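Local coordinates for ferric-siderophore receptor protein (Streptomyces coelicolor, PDB 2X4L) that probably binds ferric siderophores outside the cell membrane as the solute-binding component of an iron-uptake transporter, at residues A56-Y61 and E161-L166; A295-P300 and T308-N313. One frame throughout, in Å; residues are numbered along the deposited sequence.

Overall arrangement
The two contacts sit in different parts of a bilobal solute-binding protein. Contact 1 (56-61 with 161-166) packs the end of helix 52-60, which follows strand 48-51 of the five-stranded parallel sheet, against the end of helix 153-165. Contact 2 (295-300 with 308-313) joins the exit of strand 293-296, part of the mixed sheet, to helix 304-320. Along the chain contact 1 closes before contact 2 opens. Their centres lie 19 Å apart and their nearest atoms about 7 Å, without touching. Helix 304-320 nevertheless links them: Tyr304 N is hydrogen-bonded to Tyr61, Lys306 forms a salt bridge with Asp60, and later turns carry contact 2, which probably helps join the two lobes.

Contact 1 (A56-Y61 and E161-L166); sequences AALFDY and ELAESL
Tyr61 and Leu58 close on the methyl group of Ala163 where helix 52-60 and helix 153-165 run out, and the backbones come to 6.1 Å between the CA atoms of Leu58 and Ala163. Along Tyr61, the first atom to touch is CB, 3.8 Å from Ala163 CB. CG follows at a similar distance, and the ring atom CD2 makes the closest approach, 3.6 Å from Ala163 CB. The methyl meets the ring obliquely. With CG beside the backbone N (chi1 -63°), the ring then runs on past Ala163, and its hydroxyl forms a hydrogen bond with the backbone N of Tyr304, at the start of helix 304-320. Leu58 reaches the other helix with one branch: CD2 lies 3.9 Å from Ala163 CB and 4.3 Å from Leu166 CD1. The small alanine side chain thus lets both residues close in. At the end of helix 153-165, Ser165 OG donates to Leu162 O at 2.7 Å, in the carbonyl plane and on a lone pair, and this oxygen also accepts from Leu166 N. Ile115 of strand 113-118 touches Leu58, Leu162 and Leu166, so the pair of helices rests on the parallel sheet. Such helix-on-sheet packing is characteristic of the alpha/beta lobes of periplasmic-type solute-binding proteins.

Contact 2 (A295-P300 and T308-N313); sequences ARSPEP and TPLLDN
Strand 293-296 ends at Arg296, and the chain runs on without regular structure through Ser297 and Pro300, both of which touch Leu310 on helix 304-320, with no direct hydrogen bond between the two segments. This is the strand-loop-helix passage by which the mixed sheet of this bacterial solute-binding protein of family 8 gives way to helix 304-320. Leu310 carries the direct contact, dividing its two methyls between two partners. CD2 faces Ser297, 3.5 Å from OG and 3.7 Å from CB. The other branch, CD1, goes to the proline ring, 3.9 Å from Pro300 CB and nearly as close to CG, the two side chains crossing at about a right angle. Leu310 CG lies beside its own backbone N and anti to the carbonyl carbon (chi1 -54°), which sends one methyl to Ser297 and the other to Pro300. Replacing Leu310 by an alanine would probably open a gap between helix and loop, leaving Ser297 CB and the Pro300 ring without this apolar neighbour. The hydroxyl of Ser297 gains nothing polar from the leucine methyl; it is satisfied by a hydrogen bond with Asp267 OD2. Pro300 also touches Leu152 and Asp221. In the loop, Pro298 CB covers one face of the Arg296 guanidinium, 3.7 Å above its plane, while that group forms a salt bridge with Asp221. One helical turn beyond Leu310, a water molecule spans the two segments, donating to Ala295 O at 2.8 Å and accepting from Asn313 ND2 at 3.1 Å.

Contact 1 (A56-Y61 and E161-L166)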
loop_
_atom_site.group_PDB
_atom_site.type_symbol
_atom_site.label_atom_id
_atom_site.label_comp_id
_atom_site.label_asym_id
_atom_site.label_seq_id
_atom_site.Cartn_x
_atom_site.Cartn_y
_atom_site.Cartn_z
ATOM N N ALA A 56 2.392 -2.569 10.349
ATOM C CA ALA A 56 3.375 -3.458 9.711
ATOM C C ALA A 56 4.662 -2.653 9.462
ATOM O O ALA A 56 5.822 -3.154 9.674
ATOM C CB ALA A 56 2.788 -4.040 8.431
ATOM N N ALA A 57 4.484 -1.400 9.001
ATOM C CA ALA A 57 5.692 -0.537 8.744
ATOM C C ALA A 57 6.437 -0.222 10.037
ATOM O O ALA A 57 7.683 -0.392 10.098
ATOM C CB ALA A 57 5.270 0.771 8.078
ATOM N N LEU A 58 5.681 0.186 11.044
ATOM C CA LEU A 58 6.323 0.534 12.321
ATOM C C LEU A 58 7.040 -0.688 12.902
ATOM O O LEU A 58 8.155 -0.513 13.459
ATOM C CB LEU A 58 5.269 0.983 13.345
ATOM C CG LEU A 58 4.713 2.332 12.953
ATOM C CD1 LEU A 58 3.542 2.775 13.828
ATOM C CD2 LEU A 58 5.780 3.421 13.040
ATOM N N PHE A 59 6.480 -1.900 12.757
ATOM C CA PHE A 59 7.135 -3.122 13.230
ATOM C C PHE A 59 8.559 -3.263 12.638
ATOM O O PHE A 59 9.509 -3.704 13.371
ATOM C CB PHE A 59 6.295 -4.327 12.827
ATOM C CG PHE A 59 6.863 -5.632 13.332
ATOM C CD1 PHE A 59 6.549 -6.093 14.623
ATOM C CD2 PHE A 59 7.732 -6.372 12.543
ATOM C CE1 PHE A 59 7.104 -7.255 15.080
ATOM C CE2 PHE A 59 8.325 -7.582 13.028
ATOM C CZ PHE A 59 7.966 -8.010 14.318
ATOM N N ASP A 60 8.720 -2.958 11.344
ATOM C CA ASP A 60 10.050 -3.111 10.735
ATOM C C ASP A 60 11.101 -2.109 11.268
ATOM O O ASP A 60 12.323 -2.258 11.007
ATOM C CB ASP A 60 9.885 -2.909 9.223
ATOM C CG ASP A 60 9.302 -4.095 8.560
ATOM O OD1 ASP A 60 9.088 -5.156 9.159
ATOM O OD2 ASP A 60 9.022 -3.998 7.346
ATOM N N TYR A 61 10.608 -1.068 11.946
ATOM C CA TYR A 61 11.501 -0.137 12.673
ATOM C C TYR A 61 11.502 -0.398 14.157
ATOM O O TYR A 61 11.966 0.442 14.876
ATOM C CB TYR A 61 10.981 1.260 12.410
ATOM C CG TYR A 61 11.068 1.603 10.942
ATOM C CD1 TYR A 61 12.282 1.444 10.245
ATOM C CD2 TYR A 61 9.953 2.070 10.208
ATOM C CE1 TYR A 61 12.400 1.749 8.878
ATOM C CE2 TYR A 61 10.102 2.395 8.818
ATOM C CZ TYR A 61 11.352 2.232 8.177
ATOM O OH TYR A 61 11.421 2.500 6.813
ATOM N N GLU A 161 10.472 9.149 9.663
ATOM C CA GLU A 161 10.543 10.203 10.691
ATOM C C GLU A 161 9.613 9.865 11.871
ATOM O O GLU A 161 9.999 10.109 13.044
ATOM C CB GLU A 161 10.168 11.570 10.068
ATOM C CG GLU A 161 11.205 11.963 9.022
ATOM C CD GLU A 161 10.790 13.068 8.020
ATOM O OE1 GLU A 161 9.664 13.614 8.112
ATOM O OE2 GLU A 161 11.679 13.451 7.161
ATOM N N LEU A 162 8.388 9.391 11.570
ATOM C CA LEU A 162 7.451 9.075 12.637
ATOM C C LEU A 162 7.995 7.943 13.487
ATOM O O LEU A 162 8.033 8.047 14.724
ATOM C CB LEU A 162 6.127 8.661 11.966
ATOM C CG LEU A 162 5.027 8.142 12.929
ATOM C CD1 LEU A 162 4.724 9.213 13.980
ATOM C CD2 LEU A 162 3.765 7.848 12.146
ATOM N N ALA A 163 8.500 6.890 12.860
ATOM C CA ALA A 163 9.026 5.795 13.640
ATOM C C ALA A 163 10.194 6.191 14.581
ATOM O O ALA A 163 10.207 5.811 15.754
ATOM C CB ALA A 163 9.460 4.685 12.666
ATOM N N GLU A 164 11.125 6.996 14.079
ATOM C CA GLU A 164 12.235 7.531 14.909
ATOM C C GLU A 164 11.705 8.350 16.087
ATOM O O GLU A 164 12.183 8.180 17.243
ATOM C CB GLU A 164 13.328 8.255 14.094
ATOM C CG GLU A 164 14.628 8.452 14.969
ATOM C CD GLU A 164 15.746 9.259 14.264
ATOM O OE1 GLU A 164 15.776 9.173 13.048
ATOM O OE2 GLU A 164 16.563 10.023 14.893
ATOM N N SER A 165 10.662 9.154 15.855
ATOM C CA SER A 165 10.098 9.968 16.967
ATOM C C SER A 165 9.498 9.076 18.046
ATOM O O SER A 165 9.480 9.416 19.217
ATOM C CB SER A 165 9.008 10.861 16.413
ATOM O OG SER A 165 7.739 10.237 16.213
ATOM N N LEU A 166 9.000 7.922 17.635
ATOM C CA LEU A 166 8.409 6.966 18.567
ATOM C C LEU A 166 9.425 6.012 19.262
ATOM O O LEU A 166 9.014 5.134 20.073
ATOM C CB LEU A 166 7.305 6.131 17.824
ATOM C CG LEU A 166 6.154 6.990 17.322
ATOM C CD1 LEU A 166 5.304 6.125 16.408
ATOM C CD2 LEU A 166 5.329 7.443 18.490
#

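Contact 2 (A295-P300 and T308-N313)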
loop_
_atom_site.group_PDB
_atom_site.type_symbol
_atom_site.label_atom_id
_atom_site.label_comp_id
_atom_site.label_asym_id
_atom_site.label_seq_id
_atom_site.Cartn_x
_atom_site.Cartn_y
_atom_site.Cartn_z
ATOM N N ALA A 295 2.381 -9.524 -8.526
ATOM C CA ALA A 295 1.574 -8.692 -7.624
ATOM C C ALA A 295 1.905 -7.219 -7.743
ATOM O O ALA A 295 3.036 -6.837 -8.084
ATOM C CB ALA A 295 1.820 -9.162 -6.182
ATOM N N ARG A 296 0.888 -6.412 -7.460
ATOM C CA ARG A 296 1.034 -5.041 -7.141
ATOM C C ARG A 296 0.513 -4.856 -5.698
ATOM O O ARG A 296 -0.532 -5.458 -5.395
ATOM C CB ARG A 296 0.129 -4.160 -8.026
ATOM C CG ARG A 296 0.240 -2.648 -7.633
ATOM C CD ARG A 296 -0.767 -1.739 -8.394
ATOM N NE ARG A 296 -0.665 -0.427 -7.800
ATOM C CZ ARG A 296 -1.659 0.459 -7.814
ATOM N NH1 ARG A 296 -2.865 0.163 -8.386
ATOM N NH2 ARG A 296 -1.487 1.605 -7.110
ATOM N N SER A 297 1.161 -3.984 -4.902
ATOM C CA SER A 297 0.600 -3.613 -3.594
ATOM C C SER A 297 0.093 -2.172 -3.669
ATOM O O SER A 297 0.885 -1.223 -3.505
ATOM C CB SER A 297 1.702 -3.746 -2.535
ATOM O OG SER A 297 2.059 -5.091 -2.372
ATOM N N PRO A 298 -1.219 -1.959 -3.957
ATOM C CA PRO A 298 -1.676 -0.567 -4.074
ATOM C C PRO A 298 -1.643 0.155 -2.727
ATOM O O PRO A 298 -1.740 1.348 -2.700
ATOM C CB PRO A 298 -3.138 -0.678 -4.594
ATOM C CG PRO A 298 -3.148 -2.095 -5.182
ATOM C CD PRO A 298 -2.290 -2.928 -4.217
ATOM N N GLU A 299 -1.509 -0.603 -1.631
ATOM C CA GLU A 299 -1.256 0.006 -0.282
ATOM C C GLU A 299 0.112 -0.492 0.181
ATOM O O GLU A 299 0.202 -1.425 1.013
ATOM C CB GLU A 299 -2.297 -0.437 0.718
ATOM C CG GLU A 299 -3.688 0.146 0.320
ATOM C CD GLU A 299 -4.719 -0.083 1.390
ATOM O OE1 GLU A 299 -4.450 0.183 2.579
ATOM O OE2 GLU A 299 -5.826 -0.594 1.043
ATOM N N PRO A 300 1.209 0.047 -0.333
ATOM C CA PRO A 300 2.531 -0.358 0.180
ATOM C C PRO A 300 2.547 -0.196 1.685
ATOM O O PRO A 300 1.930 0.733 2.264
ATOM C CB PRO A 300 3.499 0.671 -0.459
ATOM C CG PRO A 300 2.771 1.010 -1.775
ATOM C CD PRO A 300 1.306 1.108 -1.384
ATOM N N THR A 308 11.087 -2.443 -0.853
ATOM C CA THR A 308 12.182 -3.004 -1.665
ATOM C C THR A 308 11.680 -4.098 -2.576
ATOM O O THR A 308 11.952 -4.115 -3.805
ATOM C CB THR A 308 13.385 -3.428 -0.831
ATOM O OG1 THR A 308 13.879 -2.270 -0.175
ATOM C CG2 THR A 308 14.576 -4.023 -1.664
ATOM N N PRO A 309 10.824 -5.064 -2.081
ATOM C CA PRO A 309 10.376 -6.118 -2.989
ATOM C C PRO A 309 9.477 -5.591 -4.100
ATOM O O PRO A 309 9.347 -6.177 -5.167
ATOM C CB PRO A 309 9.663 -7.127 -2.050
ATOM C CG PRO A 309 10.241 -6.894 -0.754
ATOM C CD PRO A 309 10.619 -5.428 -0.658
ATOM N N LEU A 310 8.780 -4.485 -3.843
ATOM C CA LEU A 310 7.901 -3.981 -4.872
ATOM C C LEU A 310 8.769 -3.544 -6.087
ATOM O O LEU A 310 8.381 -3.801 -7.251
ATOM C CB LEU A 310 7.089 -2.770 -4.385
ATOM C CG LEU A 310 6.287 -2.929 -3.105
ATOM C CD1 LEU A 310 5.530 -1.659 -2.785
ATOM C CD2 LEU A 310 5.344 -4.189 -3.216
ATOM N N LEU A 311 9.919 -2.898 -5.778
ATOM C CA LEU A 311 10.847 -2.526 -6.856
ATOM C C LEU A 311 11.532 -3.728 -7.511
ATOM O O LEU A 311 11.524 -3.858 -8.738
ATOM C CB LEU A 311 11.903 -1.527 -6.308
ATOM C CG LEU A 311 11.353 -0.233 -5.797
ATOM C CD1 LEU A 311 12.400 0.389 -4.927
ATOM C CD2 LEU A 311 11.002 0.647 -6.963
ATOM N N ASP A 312 12.058 -4.645 -6.663
ATOM C CA ASP A 312 12.714 -5.862 -7.228
ATOM C C ASP A 312 11.719 -6.656 -8.052
ATOM O O ASP A 312 12.128 -7.201 -9.089
ATOM C CB ASP A 312 13.291 -6.747 -6.077
ATOM C CG ASP A 312 14.605 -6.271 -5.586
ATOM O OD1 ASP A 312 15.442 -5.704 -6.364
ATOM O OD2 ASP A 312 14.886 -6.493 -4.364
ATOM N N ASN A 313 10.481 -6.831 -7.558
ATOM C CA ASN A 313 9.593 -7.760 -8.292
ATOM C C ASN A 313 9.266 -7.189 -9.672
ATOM O O ASN A 313 9.205 -7.918 -10.681
ATOM C CB ASN A 313 8.268 -7.976 -7.555
ATOM C CG ASN A 313 8.431 -8.798 -6.335
ATOM O OD1 ASN A 313 9.468 -9.465 -6.110
ATOM N ND2 ASN A 313 7.385 -8.700 -5.495
HETATM O O HOH W 1 5.095 -6.698 -6.137
#